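Side-chain contacts in tannase (Fusobacterium nucleatum subsp. nucleatum ATCC 25586, PDB 6YQ4), which probably hydrolyses gallotannin esters as an alpha/beta-hydrolase-type enzyme, detoxifying these plant polyphenols for the bacterium, and binds a magnesium ion: residues Leu8-Asp13 / Ile51-Glu56; Lys21-Lys26 / Asp95-Ser100; Ser230-Thr235 / Asn244-Thr249; Ile454-Leu459 / Val466-Pro471. All blocks are in the same frame, centred on the assembly; numbering follows the deposited sequence.

Contact 1. Residues Leu8-Asp13 / Ile51-Glu56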
loop_
_atom_site.group_PDB
_atom_site.type_symbol
_atom_site.label_atom_id
_atom_site.label_comp_id
_atom_site.label_asym_id
_atom_site.label_seq_id
_atom_site.Cartn_x
_atom_site.Cartn_y
_atom_site.Cartn_z
ATOM N N LEU A 8 4.116 -19.135 -21.744
ATOM C CA LEU A 8 3.436 -17.977 -21.173
ATOM C C LEU A 8 2.203 -17.512 -21.934
ATOM O O LEU A 8 1.623 -16.490 -21.553
ATOM C CB LEU A 8 4.406 -16.795 -21.056
ATOM C CG LEU A 8 5.344 -16.839 -19.852
ATOM C CD1 LEU A 8 5.951 -15.473 -19.587
ATOM C CD2 LEU A 8 4.635 -17.419 -18.605
ATOM N N LYS A 9 1.777 -18.199 -22.991
ATOM C CA LYS A 9 0.612 -17.715 -23.717
ATOM C C LYS A 9 -0.672 -18.205 -23.061
ATOM O O LYS A 9 -0.755 -19.329 -22.555
ATOM C CB LYS A 9 0.652 -18.100 -25.200
ATOM C CG LYS A 9 1.150 -16.918 -26.085
ATOM C CD LYS A 9 0.083 -15.801 -26.226
ATOM C CE LYS A 9 0.403 -14.737 -27.282
ATOM N NZ LYS A 9 1.832 -14.327 -27.319
ATOM N N PHE A 10 -1.665 -17.331 -23.072
ATOM C CA PHE A 10 -2.928 -17.544 -22.391
ATOM C C PHE A 10 -3.856 -18.378 -23.262
ATOM O O PHE A 10 -4.059 -18.080 -24.446
ATOM C CB PHE A 10 -3.545 -16.184 -22.076
ATOM C CG PHE A 10 -4.952 -16.237 -21.590
ATOM C CD1 PHE A 10 -5.226 -16.470 -20.253
ATOM C CD2 PHE A 10 -6.005 -16.011 -22.462
ATOM C CE1 PHE A 10 -6.533 -16.499 -19.796
ATOM C CE2 PHE A 10 -7.305 -16.038 -22.017
ATOM C CZ PHE A 10 -7.574 -16.283 -20.677
ATOM N N ASN A 11 -4.433 -19.411 -22.667
ATOM C CA ASN A 11 -5.314 -20.314 -23.386
ATOM C C ASN A 11 -6.762 -20.011 -23.034
ATOM O O ASN A 11 -7.226 -20.402 -21.954
ATOM C CB ASN A 11 -4.968 -21.764 -23.047
ATOM C CG ASN A 11 -5.513 -22.722 -24.053
ATOM O OD1 ASN A 11 -6.632 -22.555 -24.534
ATOM N ND2 ASN A 11 -4.720 -23.725 -24.406
ATOM N N PRO A 12 -7.521 -19.332 -23.899
ATOM C CA PRO A 12 -8.922 -19.017 -23.576
ATOM C C PRO A 12 -9.816 -20.242 -23.479
ATOM O O PRO A 12 -10.992 -20.100 -23.115
ATOM C CB PRO A 12 -9.366 -18.110 -24.747
ATOM C CG PRO A 12 -8.102 -17.676 -25.425
ATOM C CD PRO A 12 -7.119 -18.796 -25.208
ATOM N N ASP A 13 -9.303 -21.431 -23.792
ATOM C CA ASP A 13 -10.087 -22.653 -23.744
ATOM C C ASP A 13 -9.930 -23.428 -22.442
ATOM O O ASP A 13 -10.738 -24.324 -22.186
ATOM C CB ASP A 13 -9.719 -23.564 -24.923
ATOM C CG ASP A 13 -10.220 -23.026 -26.250
ATOM O OD1 ASP A 13 -9.788 -23.537 -27.316
ATOM O OD2 ASP A 13 -11.052 -22.091 -26.218
ATOM N N ILE A 51 -7.162 -15.427 -13.193
ATOM C CA ILE A 51 -7.846 -14.509 -14.097
ATOM C C ILE A 51 -9.310 -14.918 -14.189
ATOM O O ILE A 51 -9.617 -16.079 -14.480
ATOM C CB ILE A 51 -7.192 -14.496 -15.485
ATOM C CG1 ILE A 51 -5.774 -13.937 -15.395
ATOM C CG2 ILE A 51 -8.046 -13.700 -16.461
ATOM C CD1 ILE A 51 -5.093 -13.872 -16.750
ATOM N N TYR A 52 -10.205 -13.970 -13.929
ATOM C CA TYR A 52 -11.643 -14.189 -13.988
ATOM C C TYR A 52 -12.256 -13.279 -15.043
ATOM O O TYR A 52 -12.010 -12.065 -15.047
ATOM C CB TYR A 52 -12.278 -13.924 -12.633
ATOM C CG TYR A 52 -11.646 -14.727 -11.532
ATOM C CD1 TYR A 52 -11.860 -16.099 -11.438
ATOM C CD2 TYR A 52 -10.814 -14.125 -10.593
ATOM C CE1 TYR A 52 -11.288 -16.840 -10.431
ATOM C CE2 TYR A 52 -10.242 -14.859 -9.584
ATOM C CZ TYR A 52 -10.487 -16.216 -9.505
ATOM O OH TYR A 52 -9.908 -16.946 -8.502
ATOM N N ILE A 53 -13.044 -13.860 -15.939
ATOM C CA ILE A 53 -13.656 -13.086 -17.015
ATOM C C ILE A 53 -15.166 -13.307 -17.013
ATOM O O ILE A 53 -15.619 -14.465 -16.974
ATOM C CB ILE A 53 -13.047 -13.466 -18.369
ATOM C CG1 ILE A 53 -11.522 -13.435 -18.281
ATOM C CG2 ILE A 53 -13.599 -12.566 -19.493
ATOM C CD1 ILE A 53 -10.853 -13.575 -19.635
ATOM N N PRO A 54 -15.978 -12.248 -17.054
ATOM C CA PRO A 54 -17.434 -12.443 -17.109
ATOM C C PRO A 54 -17.863 -13.303 -18.295
ATOM O O PRO A 54 -17.283 -13.247 -19.384
ATOM C CB PRO A 54 -17.979 -11.018 -17.214
ATOM C CG PRO A 54 -16.927 -10.174 -16.550
ATOM C CD PRO A 54 -15.617 -10.823 -16.931
ATOM N N GLU A 55 -18.894 -14.122 -18.056
ATOM C CA GLU A 55 -19.379 -15.047 -19.071
ATOM C C GLU A 55 -19.965 -14.313 -20.270
ATOM O O GLU A 55 -19.931 -14.833 -21.392
ATOM C CB GLU A 55 -20.405 -16.001 -18.436
ATOM C CG GLU A 55 -21.055 -17.042 -19.367
ATOM C CD GLU A 55 -20.081 -18.047 -19.973
ATOM O OE1 GLU A 55 -18.902 -18.069 -19.576
ATOM O OE2 GLU A 55 -20.500 -18.825 -20.857
ATOM N N GLU A 56 -20.500 -13.108 -20.054
ATOM C CA GLU A 56 -21.017 -12.294 -21.154
ATOM C C GLU A 56 -19.990 -12.103 -22.262
ATOM O O GLU A 56 -20.357 -12.014 -23.438
ATOM C CB GLU A 56 -21.455 -10.919 -20.629
ATOM C CG GLU A 56 -22.780 -10.910 -19.878
ATOM C CD GLU A 56 -22.671 -11.402 -18.434
ATOM O OE1 GLU A 56 -23.704 -11.355 -17.732
ATOM O OE2 GLU A 56 -21.572 -11.826 -18.003
#

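Contact 2. Residues Lys21-Lys26 / Asp95-Ser100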
loop_
_atom_site.group_PDB
_atom_site.type_symbol
_atom_site.label_atom_id
_atom_site.label_comp_id
_atom_site.label_asym_id
_atom_site.label_seq_id
_atom_site.Cartn_x
_atom_site.Cartn_y
_atom_site.Cartn_z
ATOM N N LYS A 21 -23.737 -15.828 -6.283
ATOM C CA LYS A 21 -24.905 -14.980 -6.104
ATOM C C LYS A 21 -24.616 -14.038 -4.945
ATOM O O LYS A 21 -24.257 -14.489 -3.855
ATOM C CB LYS A 21 -26.161 -15.816 -5.828
ATOM C CG LYS A 21 -26.344 -17.053 -6.728
ATOM C CD LYS A 21 -25.607 -18.307 -6.198
ATOM C CE LYS A 21 -25.090 -19.201 -7.340
ATOM N NZ LYS A 21 -24.022 -20.166 -6.905
ATOM N N ILE A 22 -24.749 -12.737 -5.177
ATOM C CA ILE A 22 -24.400 -11.764 -4.143
ATOM C C ILE A 22 -25.567 -11.516 -3.189
ATOM O O ILE A 22 -25.422 -11.636 -1.966
ATOM C CB ILE A 22 -23.874 -10.471 -4.808
ATOM C CG1 ILE A 22 -24.857 -9.888 -5.837
ATOM C CG2 ILE A 22 -22.568 -10.759 -5.488
ATOM C CD1 ILE A 22 -25.690 -8.697 -5.355
ATOM N N ASN A 23 -26.738 -11.178 -3.735
ATOM C CA ASN A 23 -27.983 -11.104 -2.978
ATOM C C ASN A 23 -29.162 -11.644 -3.764
ATOM O O ASN A 23 -30.220 -11.866 -3.171
ATOM C CB ASN A 23 -28.306 -9.659 -2.538
ATOM C CG ASN A 23 -27.188 -9.006 -1.725
ATOM O OD1 ASN A 23 -26.133 -8.662 -2.254
ATOM N ND2 ASN A 23 -27.434 -8.814 -0.433
ATOM N N GLY A 24 -29.019 -11.866 -5.068
ATOM C CA GLY A 24 -30.104 -12.339 -5.904
ATOM C C GLY A 24 -29.699 -12.479 -7.360
ATOM O O GLY A 24 -30.323 -13.238 -8.105
ATOM N N LYS A 25 -28.662 -11.748 -7.775
ATOM C CA LYS A 25 -28.103 -11.863 -9.117
ATOM C C LYS A 25 -27.082 -12.994 -9.172
ATOM O O LYS A 25 -26.253 -13.141 -8.269
ATOM C CB LYS A 25 -27.436 -10.551 -9.546
ATOM C CG LYS A 25 -28.413 -9.450 -9.971
ATOM C CD LYS A 25 -28.428 -9.224 -11.497
ATOM C CE LYS A 25 -29.671 -8.454 -11.964
ATOM N NZ LYS A 25 -30.945 -9.216 -11.821
ATOM N N LYS A 26 -27.143 -13.788 -10.242
ATOM C CA LYS A 26 -26.151 -14.832 -10.493
ATOM C C LYS A 26 -25.047 -14.261 -11.381
ATOM O O LYS A 26 -25.266 -14.002 -12.570
ATOM C CB LYS A 26 -26.792 -16.064 -11.137
ATOM C CG LYS A 26 -27.269 -17.135 -10.136
ATOM C CD LYS A 26 -28.133 -18.206 -10.801
ATOM C CE LYS A 26 -27.311 -19.053 -11.746
ATOM N NZ LYS A 26 -28.138 -19.622 -12.840
ATOM N N ASP A 95 -17.365 -9.530 6.145
ATOM C CA ASP A 95 -18.678 -8.928 6.385
ATOM C C ASP A 95 -19.824 -9.742 5.792
ATOM O O ASP A 95 -20.989 -9.461 6.100
ATOM C CB ASP A 95 -18.732 -7.493 5.826
ATOM C CG ASP A 95 -18.131 -7.372 4.424
ATOM O OD1 ASP A 95 -17.122 -8.054 4.137
ATOM O OD2 ASP A 95 -18.663 -6.584 3.607
ATOM N N GLY A 96 -19.531 -10.739 4.957
ATOM C CA GLY A 96 -20.555 -11.476 4.255
ATOM C C GLY A 96 -21.009 -10.835 2.967
ATOM O O GLY A 96 -21.937 -11.350 2.328
ATOM N N LYS A 97 -20.405 -9.721 2.573
ATOM C CA LYS A 97 -20.747 -9.056 1.329
ATOM C C LYS A 97 -19.691 -9.375 0.282
ATOM O O LYS A 97 -18.609 -9.878 0.588
ATOM C CB LYS A 97 -20.884 -7.538 1.538
ATOM C CG LYS A 97 -21.897 -7.128 2.626
ATOM C CD LYS A 97 -22.959 -6.150 2.094
ATOM C CE LYS A 97 -24.301 -6.306 2.823
ATOM N NZ LYS A 97 -25.483 -6.277 1.907
ATOM N N ALA A 98 -20.033 -9.080 -0.969
ATOM C CA ALA A 98 -19.149 -9.324 -2.100
ATOM C C ALA A 98 -17.770 -8.757 -1.837
ATOM O O ALA A 98 -17.634 -7.603 -1.427
ATOM C CB ALA A 98 -19.737 -8.679 -3.352
ATOM N N ASN A 99 -16.741 -9.567 -2.076
ATOM C CA ASN A 99 -15.389 -9.034 -2.017
ATOM C C ASN A 99 -15.103 -8.222 -3.289
ATOM O O ASN A 99 -15.950 -8.107 -4.188
ATOM C CB ASN A 99 -14.380 -10.156 -1.736
ATOM C CG ASN A 99 -13.953 -10.953 -2.971
ATOM O OD1 ASN A 99 -14.475 -10.799 -4.081
ATOM N ND2 ASN A 99 -13.014 -11.867 -2.749
ATOM N N SER A 100 -13.889 -7.656 -3.365
ATOM C CA SER A 100 -13.581 -6.696 -4.415
ATOM C C SER A 100 -13.586 -7.329 -5.803
ATOM O O SER A 100 -13.941 -6.662 -6.786
ATOM C CB SER A 100 -12.238 -6.028 -4.113
ATOM O OG SER A 100 -11.174 -6.928 -4.302
#

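Contact 3. Residues Ser230-Thr235 / Asn244-Thr249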
loop_
_atom_site.group_PDB
_atom_site.type_symbol
_atom_site.label_atom_id
_atom_site.label_comp_id
_atom_site.label_asym_id
_atom_site.label_seq_id
_atom_site.Cartn_x
_atom_site.Cartn_y
_atom_site.Cartn_z
ATOM N N SER A 230 -0.760 1.279 22.774
ATOM C CA SER A 230 -1.497 0.020 22.720
ATOM C C SER A 230 -1.671 -0.379 21.264
ATOM O O SER A 230 -1.996 0.453 20.419
ATOM C CB SER A 230 -2.859 0.085 23.414
ATOM O OG SER A 230 -3.615 1.181 22.962
ATOM N N ARG A 231 -1.457 -1.659 20.991
ATOM C CA ARG A 231 -1.359 -2.175 19.634
ATOM C C ARG A 231 -1.591 -3.674 19.682
ATOM O O ARG A 231 -1.426 -4.320 20.724
ATOM C CB ARG A 231 0.018 -1.883 19.020
ATOM C CG ARG A 231 1.206 -2.527 19.817
ATOM C CD ARG A 231 2.555 -2.256 19.124
ATOM N NE ARG A 231 3.710 -2.543 19.974
ATOM C CZ ARG A 231 4.357 -1.650 20.725
ATOM N NH1 ARG A 231 3.962 -0.389 20.754
ATOM N NH2 ARG A 231 5.397 -2.025 21.464
ATOM N N MET A 232 -1.956 -4.229 18.540
ATOM C CA MET A 232 -1.965 -5.673 18.442
ATOM C C MET A 232 -0.533 -6.143 18.264
ATOM O O MET A 232 0.288 -5.460 17.646
ATOM C CB MET A 232 -2.875 -6.137 17.305
ATOM C CG MET A 232 -4.343 -6.027 17.715
ATOM S SD MET A 232 -5.582 -5.898 16.411
ATOM C CE MET A 232 -7.069 -6.273 17.362
ATOM N N GLU A 233 -0.217 -7.275 18.872
ATOM C CA GLU A 233 1.115 -7.852 18.773
ATOM C C GLU A 233 1.230 -8.565 17.433
ATOM O O GLU A 233 0.487 -9.508 17.157
ATOM C CB GLU A 233 1.366 -8.796 19.942
ATOM C CG GLU A 233 2.475 -9.807 19.731
ATOM C CD GLU A 233 2.376 -10.959 20.717
ATOM O OE1 GLU A 233 2.086 -12.102 20.296
ATOM O OE2 GLU A 233 2.571 -10.708 21.922
ATOM N N PHE A 234 2.121 -8.081 16.582
ATOM C CA PHE A 234 2.492 -8.764 15.356
ATOM C C PHE A 234 3.902 -9.314 15.533
ATOM O O PHE A 234 4.733 -8.703 16.207
ATOM C CB PHE A 234 2.398 -7.816 14.147
ATOM C CG PHE A 234 0.984 -7.336 13.863
ATOM C CD1 PHE A 234 0.752 -6.083 13.325
ATOM C CD2 PHE A 234 -0.115 -8.149 14.162
ATOM C CE1 PHE A 234 -0.552 -5.645 13.071
ATOM C CE2 PHE A 234 -1.424 -7.723 13.920
ATOM C CZ PHE A 234 -1.643 -6.466 13.375
ATOM N N THR A 235 4.150 -10.493 14.977
ATOM C CA THR A 235 5.440 -11.168 15.056
ATOM C C THR A 235 6.019 -11.333 13.655
ATOM O O THR A 235 5.393 -10.974 12.631
ATOM C CB THR A 235 5.316 -12.541 15.731
ATOM O OG1 THR A 235 4.776 -13.493 14.807
ATOM C CG2 THR A 235 4.418 -12.473 16.956
ATOM N N ASN A 244 -3.887 -6.924 7.544
ATOM C CA ASN A 244 -4.804 -6.137 6.728
ATOM C C ASN A 244 -6.249 -6.182 7.210
ATOM O O ASN A 244 -6.993 -5.225 6.988
ATOM C CB ASN A 244 -4.751 -6.633 5.280
ATOM C CG ASN A 244 -3.472 -6.222 4.569
ATOM O OD1 ASN A 244 -2.585 -5.595 5.156
ATOM N ND2 ASN A 244 -3.363 -6.583 3.311
ATOM N N ASP A 245 -6.670 -7.262 7.858
ATOM C CA ASP A 245 -8.045 -7.408 8.334
ATOM C C ASP A 245 -8.073 -7.226 9.852
ATOM O O ASP A 245 -7.975 -8.198 10.608
ATOM C CB ASP A 245 -8.603 -8.758 7.944
ATOM C CG ASP A 245 -10.079 -8.882 8.248
ATOM O OD1 ASP A 245 -10.745 -9.739 7.615
ATOM O OD2 ASP A 245 -10.565 -8.109 9.108
ATOM N N ARG A 246 -8.216 -5.962 10.297
ATOM C CA ARG A 246 -8.276 -5.614 11.721
ATOM C C ARG A 246 -9.596 -6.063 12.409
ATOM O O ARG A 246 -9.819 -5.685 13.569
ATOM C CB ARG A 246 -8.079 -4.107 11.916
ATOM C CG ARG A 246 -6.677 -3.635 11.618
ATOM C CD ARG A 246 -5.642 -4.606 12.218
ATOM N NE ARG A 246 -4.314 -4.376 11.658
ATOM C CZ ARG A 246 -3.485 -3.411 12.042
ATOM N NH1 ARG A 246 -3.824 -2.560 13.012
ATOM N NH2 ARG A 246 -2.309 -3.298 11.450
ATOM N N SER A 247 -10.477 -6.840 11.781
ATOM C CA SER A 247 -11.641 -7.377 12.469
ATOM C C SER A 247 -11.391 -8.761 13.064
ATOM O O SER A 247 -12.322 -9.363 13.615
ATOM C CB SER A 247 -12.844 -7.431 11.518
ATOM O OG SER A 247 -12.813 -8.587 10.695
ATOM N N LEU A 248 -10.165 -9.278 12.971
ATOM C CA LEU A 248 -9.840 -10.589 13.519
ATOM C C LEU A 248 -9.338 -10.441 14.954
ATOM O O LEU A 248 -8.707 -9.440 15.308
ATOM C CB LEU A 248 -8.801 -11.300 12.642
ATOM C CG LEU A 248 -9.222 -11.615 11.194
ATOM C CD1 LEU A 248 -8.001 -11.880 10.320
ATOM C CD2 LEU A 248 -10.213 -12.780 11.110
ATOM N N THR A 249 -9.657 -11.434 15.791
ATOM C CA THR A 249 -9.300 -11.384 17.207
ATOM C C THR A 249 -7.806 -11.600 17.393
ATOM O O THR A 249 -7.278 -12.659 17.032
ATOM C CB THR A 249 -10.078 -12.440 17.987
ATOM O OG1 THR A 249 -11.398 -11.960 18.261
ATOM C CG2 THR A 249 -9.374 -12.761 19.304
#

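Contact 4. Residues Ile454-Leu459 / Val466-Pro471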
loop_
_atom_site.group_PDB
_atom_site.type_symbol
_atom_site.label_atom_id
_atom_site.label_comp_id
_atom_site.label_asym_id
_atom_site.label_seq_id
_atom_site.Cartn_x
_atom_site.Cartn_y
_atom_site.Cartn_z
ATOM N N ILE A 454 2.156 13.042 1.963
ATOM C CA ILE A 454 3.340 13.390 1.170
ATOM C C ILE A 454 3.315 12.690 -0.187
ATOM O O ILE A 454 3.686 13.278 -1.207
ATOM C CB ILE A 454 4.621 13.057 1.948
ATOM C CG1 ILE A 454 4.909 14.125 3.003
ATOM C CG2 ILE A 454 5.805 12.840 0.998
ATOM C CD1 ILE A 454 5.950 13.631 4.004
ATOM N N LEU A 455 2.879 11.428 -0.236
ATOM C CA LEU A 455 2.736 10.772 -1.536
ATOM C C LEU A 455 1.733 11.522 -2.410
ATOM O O LEU A 455 2.005 11.827 -3.579
ATOM C CB LEU A 455 2.291 9.331 -1.349
ATOM C CG LEU A 455 2.008 8.476 -2.575
ATOM C CD1 LEU A 455 3.299 8.101 -3.245
ATOM C CD2 LEU A 455 1.267 7.226 -2.134
ATOM N N ALA A 456 0.567 11.832 -1.838
ATOM C CA ALA A 456 -0.463 12.564 -2.555
ATOM C C ALA A 456 0.047 13.924 -3.037
ATOM O O ALA A 456 -0.246 14.338 -4.160
ATOM C CB ALA A 456 -1.698 12.698 -1.654
ATOM N N LEU A 457 0.853 14.617 -2.234
ATOM C CA LEU A 457 1.327 15.930 -2.681
ATOM C C LEU A 457 2.292 15.800 -3.844
ATOM O O LEU A 457 2.268 16.609 -4.784
ATOM C CB LEU A 457 2.003 16.684 -1.541
ATOM C CG LEU A 457 1.080 17.212 -0.447
ATOM C CD1 LEU A 457 1.810 17.364 0.912
ATOM C CD2 LEU A 457 0.482 18.494 -0.908
ATOM N N LYS A 458 3.196 14.833 -3.747
ATOM C CA LYS A 458 4.191 14.609 -4.782
ATOM C C LYS A 458 3.527 14.289 -6.106
ATOM O O LYS A 458 3.940 14.796 -7.158
ATOM C CB LYS A 458 5.131 13.488 -4.335
ATOM C CG LYS A 458 6.225 13.171 -5.300
ATOM C CD LYS A 458 7.180 14.329 -5.420
ATOM C CE LYS A 458 8.211 14.031 -6.496
ATOM N NZ LYS A 458 8.926 15.269 -6.981
ATOM N N LEU A 459 2.455 13.501 -6.078
ATOM C CA LEU A 459 1.766 13.182 -7.329
ATOM C C LEU A 459 1.030 14.402 -7.901
ATOM O O LEU A 459 1.038 14.634 -9.115
ATOM C CB LEU A 459 0.798 12.028 -7.108
ATOM C CG LEU A 459 1.376 10.680 -6.728
ATOM C CD1 LEU A 459 0.361 9.851 -5.940
ATOM C CD2 LEU A 459 1.797 9.949 -7.985
ATOM N N VAL A 466 -5.303 13.015 -8.533
ATOM C CA VAL A 466 -5.188 12.352 -7.246
ATOM C C VAL A 466 -6.478 12.519 -6.456
ATOM O O VAL A 466 -6.929 13.643 -6.237
ATOM C CB VAL A 466 -4.004 12.913 -6.444
ATOM C CG1 VAL A 466 -4.031 12.391 -5.024
ATOM C CG2 VAL A 466 -2.678 12.563 -7.130
ATOM N N ASN A 467 -7.044 11.404 -5.976
ATOM C CA ASN A 467 -8.231 11.407 -5.115
ATOM C C ASN A 467 -7.822 10.870 -3.738
ATOM O O ASN A 467 -7.706 9.654 -3.545
ATOM C CB ASN A 467 -9.354 10.578 -5.746
ATOM C CG ASN A 467 -10.664 10.662 -4.973
ATOM O OD1 ASN A 467 -10.698 10.501 -3.759
ATOM N ND2 ASN A 467 -11.749 10.880 -5.686
ATOM N N PHE A 468 -7.635 11.790 -2.777
ATOM C CA PHE A 468 -7.076 11.529 -1.456
ATOM C C PHE A 468 -8.027 12.024 -0.386
ATOM O O PHE A 468 -8.595 13.114 -0.501
ATOM C CB PHE A 468 -5.726 12.207 -1.273
ATOM C CG PHE A 468 -5.137 12.067 0.128
ATOM C CD1 PHE A 468 -4.869 10.831 0.668
ATOM C CD2 PHE A 468 -4.805 13.184 0.870
ATOM C CE1 PHE A 468 -4.303 10.704 1.943
ATOM C CE2 PHE A 468 -4.240 13.059 2.164
ATOM C CZ PHE A 468 -3.995 11.815 2.695
ATOM N N ALA A 469 -8.159 11.228 0.670
ATOM C CA ALA A 469 -9.177 11.375 1.697
ATOM C C ALA A 469 -8.743 10.577 2.922
ATOM O O ALA A 469 -8.154 9.496 2.801
ATOM C CB ALA A 469 -10.542 10.875 1.204
ATOM N N ALA A 470 -9.052 11.113 4.100
ATOM C CA ALA A 470 -8.856 10.421 5.376
ATOM C C ALA A 470 -10.234 10.168 5.965
ATOM O O ALA A 470 -10.777 11.016 6.684
ATOM C CB ALA A 470 -7.986 11.233 6.327
ATOM N N PRO A 471 -10.848 9.029 5.663
ATOM C CA PRO A 471 -12.217 8.771 6.133
ATOM C C PRO A 471 -12.296 8.729 7.657
ATOM O O PRO A 471 -11.505 8.059 8.321
ATOM C CB PRO A 471 -12.548 7.408 5.515
ATOM C CG PRO A 471 -11.547 7.226 4.410
ATOM C CD PRO A 471 -10.314 7.924 4.851
#

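Contact 1. Residues Leu8-Asp13 / Ile51-Glu56
Phe10, Ile51 and Ile53 form a buried apolar cluster beside the magnesium site, where the N-terminal loop folds over one face of the central sheet. The backbones stay well apart, with CA of Phe10 and CA of Ile51 at 10.1 Å, and the aromatic side chain bridges the interval. Its CG stands anti to the backbone N (chi1 170°), which carries the ring out from the loop toward the strand. There the far rim meets the ends of two isoleucines: CE1 of Phe10 lies 4.3 Å from CD1 of Ile51, and CZ of Phe10 is 4.4 Å from CD1 of Ile53. Both methyl groups come at the ring obliquely. They belong to residues two apart on strand 48-54 and therefore rise from the same face of it. The loop is shaped locally by an Asx turn, in which Asn11 OD1 accepts from Asp13 N at 3.0 Å, while Asn149 bonds to Phe10 N and Leu8 O. Phe10 also touches Met153, a magnesium-binding residue, and Tyr32; the side chain of Ile53 is about 8 Å from the ion. The loop aromatic thus packs against a strand of the central sheet, beside the metal-bearing segment of an alpha/beta-hydrolase-like fold.

Contact 2. Residues Lys21-Lys26 / Asp95-Ser100
Ile22 and Ala98 supply the apolar part of this surface contact, meeting methyl to methyl with Ile22 CG2 4.1 Å from Ala98 CB. The CA-CB bond of Ala98 points at the opposing loop. On Ile22 the CG2 branch makes the approach, lying beside its own backbone N and anti to the carbonyl carbon, while CG1 takes the place between N and C (chi1 55°). CA of Ile22 lies 6.1 Å from CA of Ala98, so a methyl from each side is enough to span the gap. Residues 21-26 form the tip of the beta hairpin that joins strands 16-21 and 26-36, closed by a weak bond from Ile22 N to Lys25 O at 3.5 Å; residues 95-100 lead into helix 100-106. The polar part is looser. Lys97, its chain bent at chi2 and chi4, reaches across so that NZ comes to 4.0 Å from Asn23 ND2, the two side chains passing at a slant. Both are nitrogens that donate, and no hydrogen bond joins them. Residues 95-100 are tied to their own surroundings through Asn99, the N-cap of helix 100-106: its OD1 accepts from Thr102 N, and its ND2 donates to Thr89 O.

Contact 3. Residues Ser230-Thr235 / Asn244-Thr249
A bend at chi2 (-43°) turns the Arg246 chain so that its guanidinium meets Phe234, whose CG sits beside its own backbone N (chi1 -64°) and sends the ring toward the arginine. The ring presents its edge to a face of the guanidinium, the two planes standing 68° apart. Phe234 CE1 is 3.4 Å from Arg246 NH2, and Phe234 CZ lies 3.5 Å above the guanidinium plane, offset toward its rim. The extended Met232 chain reaches across with its far end: SD of Met232 is 4.4 Å from CD of Arg246, and CE of Met232 is 4.1 Å from O of Leu248. Residues 245-248 form a type I turn that includes an Asx turn: Asp245 OD2 accepts from Ser247 N at 3.0 Å and from Ser247 OG at 2.8 Å. Arg246 has its polar partners elsewhere, NH2 in a salt bridge with Asp446 and NE bonded to Tyr243 O. It also touches His476, probably the histidine of a Ser-His-Asp triad. Because the ring offers its edge and not its pi face, the contact is better read as packing than as a cation-pi interaction: Phe234 backs a guanidinium whose direction is probably set by its polar bonds, next to the presumed active site.

Contact 4. Residues Ile454-Leu459 / Val466-Pro471
Helix 454-459 and strand 466-469 run nearly antiparallel, their axes 9.1 Å apart at closest approach and 157° between their directions, and Ala456 faces Val466 with 6.7 Å between their CA atoms. On the helix side the small Ala456 does most of the touching. Its CB rests over one face of the Phe468 ring in a CH-pi contact, 4.3 Å from the ring centroid and 25° off the normal. CG of Phe468 is anti to the backbone N (chi1 175°), which carries the ring toward the helix; the Ala456 methyl lies off centre, its CB 3.9 Å from Phe468 CG. The two elements belong to a beta-alpha-beta crossover, strand 435-439, helix 450-461 and strand 465-469, whose last strand forms the border of the central mixed sheet. Val466 uses both of its branches: CG1 touches Ala456 CB at 4.1 Å, while CG2 meets Leu459 CB at 3.5 Å, the shortest approach between the segments. The valine thus sits against two residues three apart, on the same side of the helix. Neighbouring elements close around the cluster, Leu459 packing on Trp436 of strand 435-439 and Phe468 on both Ile438 of that strand and Ile306 of helix 298-316.

How the contacts relate
From the N terminus, residues 8-13 are followed by 21-26, then 51-56 and 95-100, so contacts 1 and 2 cross: contact 2 opens inside the loop closed by contact 1 and closes beyond it. Contact 1 lays the leading loop on strand 48-54, and contact 2 joins the first hairpin tip to the approach to helix 100-106; their nearest atoms are about 6 Å apart. Contacts 3 and 4 follow in series as short closures of 8 and 6 intervening residues. Contact 3 brings the residues after helix 240-244 back against the end of strand 228-232 and the loop that follows, and contact 4 packs a crossover helix on edge strand 465-469. Contacts 1 and 4 reach the same sheet, about 35 Å apart between centres.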